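Long-range contact in Rho GTPase activating protein 15 (Homo sapiens, PDB 3BYI), which stimulates GTP hydrolysis by Rho-type GTPases, RAC1 among them, returning them to the inactive GDP-bound state: residues A[22-26]-A[140-146]. Numbering follows the deposited sequence.
Sequences SHLHK and PPPNRDT
His25 NE2 donates a hydrogen bond to Asn143 OD1, 2.6 Å away, and this bond ties the first turn of helix 24-31 to the first turn of helix 141-159. It is nearly straight, with an N-H...O angle of 162°. The amide oxygen lies close to the imidazole plane, while the donor sits on a lone pair in the carbonyl plane; the two flat groups are nonetheless turned 79° apart. Asn143 CG stands anti to its carbonyl carbon (chi1 -57°), which carries the amide across to the histidine. The other end of that amide is held as well, ND2 donating to the backbone oxygen of Leu107, so the amide is gripped at both ends and its rotation fixed.

Further support comes from within 22-26. His23, the N-cap residue, accepts the amide hydrogen of His25 through ND1, with His25 N 3.0 Å from His23 ND1, and lays its CE1 3.3 Å above the centre of the His25 ring. His23 NE2 is in turn hydrogen-bonded to Glu105 OE1, so the capping ring is itself anchored.

Apolar contacts flank the polar link. Pro140, the N-cap residue of its own helix, crosses the imidazole at about a right angle, with Pro140 CB 3.5 Å from His25 CE1, next to the hydrogen-bonding nitrogen. Leu24, its CG anti to the backbone N, reaches over Pro142: Leu24 CD2 comes within 3.9 Å of Pro142 CB and 3.5 Å of Pro142 O. The other methyl, CD1, lies by Thr146, and Pro36 touches both residues.

The contact thus joins two helix starts of the all-helical RhoGAP domain, away from its predicted arginine finger. His23 ND1, accepting from His25 N, should carry no proton, which fits a neutral ring protonated at NE2. His25 must carry a proton on NE2, which leaves its overall charge open.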
ATOM      1  N   SER A  22       6.190 -10.593   5.502  1.00 45.70           N
ATOM      2  CA  SER A  22       5.776 -11.819   4.814  1.00 45.43           C
ATOM      3  C   SER A  22       5.212 -11.428   3.456  1.00 46.94           C
ATOM      4  O   SER A  22       4.605 -10.361   3.314  1.00 45.37           O
ATOM      5  CB  SER A  22       4.709 -12.597   5.613  1.00 47.96           C
ATOM      6  OG  SER A  22       5.175 -13.007   6.887  1.00 48.50           O
ATOM      7  N   HIS A  23       5.377 -12.315   2.472  1.00 47.54           N
ATOM      8  CA  HIS A  23       4.792 -12.127   1.150  1.00 49.81           C
ATOM      9  C   HIS A  23       3.303 -11.896   1.276  1.00 46.15           C
ATOM     10  O   HIS A  23       2.645 -12.536   2.098  1.00 49.59           O
ATOM     11  CB  HIS A  23       5.021 -13.358   0.234  1.00 50.67           C
ATOM     12  CG  HIS A  23       4.982 -13.020  -1.235  1.00 57.74           C
ATOM     13  ND1 HIS A  23       3.814 -12.990  -1.974  1.00 43.90           N
ATOM     14  CD2 HIS A  23       5.967 -12.635  -2.080  1.00 56.51           C
ATOM     15  CE1 HIS A  23       4.093 -12.643  -3.216  1.00 53.38           C
ATOM     16  NE2 HIS A  23       5.391 -12.422  -3.307  1.00 52.72           N
ATOM     17  N   LEU A  24       2.772 -11.007   0.444  1.00 46.87           N
ATOM     18  CA  LEU A  24       1.326 -10.775   0.341  1.00 44.71           C
ATOM     19  C   LEU A  24       0.577 -12.116   0.238  1.00 44.14           C
ATOM     20  O   LEU A  24      -0.445 -12.314   0.857  1.00 45.90           O
ATOM     21  CB  LEU A  24       1.023  -9.875  -0.882  1.00 45.54           C
ATOM     22  CG  LEU A  24      -0.457  -9.493  -1.116  1.00 43.55           C
ATOM     23  CD1 LEU A  24      -1.007  -8.643   0.039  1.00 38.06           C
ATOM     24  CD2 LEU A  24      -0.626  -8.828  -2.452  1.00 39.69           C
ATOM     25  N   HIS A  25       1.145 -13.052  -0.515  1.00 47.59           N
ATOM     26  CA  HIS A  25       0.514 -14.344  -0.793  1.00 47.84           C
ATOM     27  C   HIS A  25       0.442 -15.253   0.407  1.00 46.47           C
ATOM     28  O   HIS A  25      -0.532 -15.985   0.560  1.00 44.08           O
ATOM     29  CB  HIS A  25       1.226 -15.040  -1.937  1.00 44.37           C
ATOM     30  CG  HIS A  25       1.134 -14.276  -3.225  1.00 52.03           C
ATOM     31  ND1 HIS A  25       1.426 -14.832  -4.448  1.00 54.56           N
ATOM     32  CD2 HIS A  25       0.744 -13.006  -3.476  1.00 54.31           C
ATOM     33  CE1 HIS A  25       1.249 -13.934  -5.397  1.00 54.27           C
ATOM     34  NE2 HIS A  25       0.840 -12.813  -4.830  1.00 49.76           N
ATOM     35  N   LYS A  26       1.439 -15.156   1.276  1.00 45.17           N
ATOM     36  CA  LYS A  26       1.436 -15.889   2.531  1.00 46.38           C
ATOM     37  C   LYS A  26       0.504 -15.251   3.545  1.00 45.71           C
ATOM     38  O   LYS A  26      -0.168 -15.958   4.286  1.00 42.91           O
ATOM     39  CB  LYS A  26       2.853 -15.999   3.111  1.00 47.70           C
ATOM     40  CG  LYS A  26       3.790 -16.891   2.286  1.00 53.26           C
ATOM     41  CD  LYS A  26       4.512 -17.921   3.171  1.00 68.37           C
ATOM     42  N   PRO A 140      -1.780 -12.110  -9.694  1.00 44.01           N
ATOM     43  CA  PRO A 140      -2.329 -13.065  -8.753  1.00 44.16           C
ATOM     44  C   PRO A 140      -3.461 -12.372  -7.978  1.00 43.20           C
ATOM     45  O   PRO A 140      -3.368 -11.179  -7.667  1.00 41.17           O
ATOM     46  CB  PRO A 140      -1.141 -13.387  -7.843  1.00 44.98           C
ATOM     47  CG  PRO A 140       0.051 -12.890  -8.547  1.00 42.16           C
ATOM     48  CD  PRO A 140      -0.404 -11.736  -9.339  1.00 44.58           C
ATOM     49  N   PRO A 141      -4.547 -13.088  -7.704  1.00 42.10           N
ATOM     50  CA  PRO A 141      -5.694 -12.374  -7.111  1.00 43.67           C
ATOM     51  C   PRO A 141      -5.396 -11.508  -5.865  1.00 42.25           C
ATOM     52  O   PRO A 141      -6.021 -10.472  -5.696  1.00 43.61           O
ATOM     53  CB  PRO A 141      -6.683 -13.503  -6.776  1.00 41.99           C
ATOM     54  CG  PRO A 141      -6.281 -14.636  -7.683  1.00 42.68           C
ATOM     55  CD  PRO A 141      -4.816 -14.520  -7.910  1.00 43.87           C
ATOM     56  N   PRO A 142      -4.483 -11.947  -4.977  1.00 42.43           N
ATOM     57  CA  PRO A 142      -4.175 -11.029  -3.883  1.00 43.33           C
ATOM     58  C   PRO A 142      -3.636  -9.684  -4.313  1.00 43.01           C
ATOM     59  O   PRO A 142      -3.930  -8.691  -3.667  1.00 43.99           O
ATOM     60  CB  PRO A 142      -3.138 -11.804  -3.046  1.00 45.08           C
ATOM     61  CG  PRO A 142      -3.346 -13.232  -3.412  1.00 40.09           C
ATOM     62  CD  PRO A 142      -3.757 -13.223  -4.841  1.00 40.74           C
ATOM     63  N   ASN A 143      -2.876  -9.633  -5.401  1.00 44.52           N
ATOM     64  CA  ASN A 143      -2.281  -8.353  -5.856  1.00 44.15           C
ATOM     65  C   ASN A 143      -3.336  -7.480  -6.528  1.00 40.40           C
ATOM     66  O   ASN A 143      -3.456  -6.326  -6.228  1.00 40.15           O
ATOM     67  CB  ASN A 143      -1.080  -8.602  -6.799  1.00 42.36           C
ATOM     68  CG  ASN A 143       0.000  -9.452  -6.161  1.00 45.94           C
ATOM     69  OD1 ASN A 143      -0.179 -10.654  -5.951  1.00 39.99           O
ATOM     70  ND2 ASN A 143       1.135  -8.832  -5.850  1.00 40.10           N
ATOM     71  N   ARG A 144      -4.104  -8.072  -7.431  1.00 42.97           N
ATOM     72  CA  ARG A 144      -5.229  -7.399  -8.056  1.00 42.60           C
ATOM     73  C   ARG A 144      -6.276  -6.918  -7.033  1.00 43.97           C
ATOM     74  O   ARG A 144      -6.720  -5.792  -7.099  1.00 44.91           O
ATOM     75  CB  ARG A 144      -5.918  -8.346  -9.040  1.00 43.81           C
ATOM     76  CG  ARG A 144      -7.255  -7.773  -9.554  1.00 49.12           C
ATOM     77  CD  ARG A 144      -7.837  -8.531 -10.722  1.00 45.25           C
ATOM     78  NE  ARG A 144      -8.138  -9.892 -10.356  1.00 47.91           N
ATOM     79  CZ  ARG A 144      -7.382 -10.949 -10.640  1.00 56.75           C
ATOM     80  NH1 ARG A 144      -6.238 -10.852 -11.317  1.00 53.40           N
ATOM     81  NH2 ARG A 144      -7.787 -12.125 -10.232  1.00 47.78           N
ATOM     82  N   ASP A 145      -6.736  -7.808  -6.146  1.00 42.83           N
ATOM     83  CA  ASP A 145      -7.781  -7.436  -5.212  1.00 42.83           C
ATOM     84  C   ASP A 145      -7.334  -6.394  -4.187  1.00 42.38           C
ATOM     85  O   ASP A 145      -8.125  -5.540  -3.787  1.00 38.73           O
ATOM     86  CB  ASP A 145      -8.329  -8.650  -4.469  1.00 44.22           C
ATOM     87  CG  ASP A 145      -9.082  -9.591  -5.361  1.00 43.38           C
ATOM     88  OD1 ASP A 145      -9.319  -9.276  -6.556  1.00 44.79           O
ATOM     89  OD2 ASP A 145      -9.422 -10.672  -4.854  1.00 48.20           O
ATOM     90  N   THR A 146      -6.087  -6.492  -3.744  1.00 42.68           N
ATOM     91  CA  THR A 146      -5.504  -5.481  -2.843  1.00 42.98           C
ATOM     92  C   THR A 146      -5.304  -4.096  -3.555  1.00 44.99           C
ATOM     93  O   THR A 146      -5.553  -3.027  -2.970  1.00 44.77           O
ATOM     94  CB  THR A 146      -4.213  -6.044  -2.230  1.00 39.19           C
ATOM     95  OG1 THR A 146      -4.569  -7.223  -1.522  1.00 43.49           O
ATOM     96  CG2 THR A 146      -3.492  -5.074  -1.241  1.00 39.96           C
TER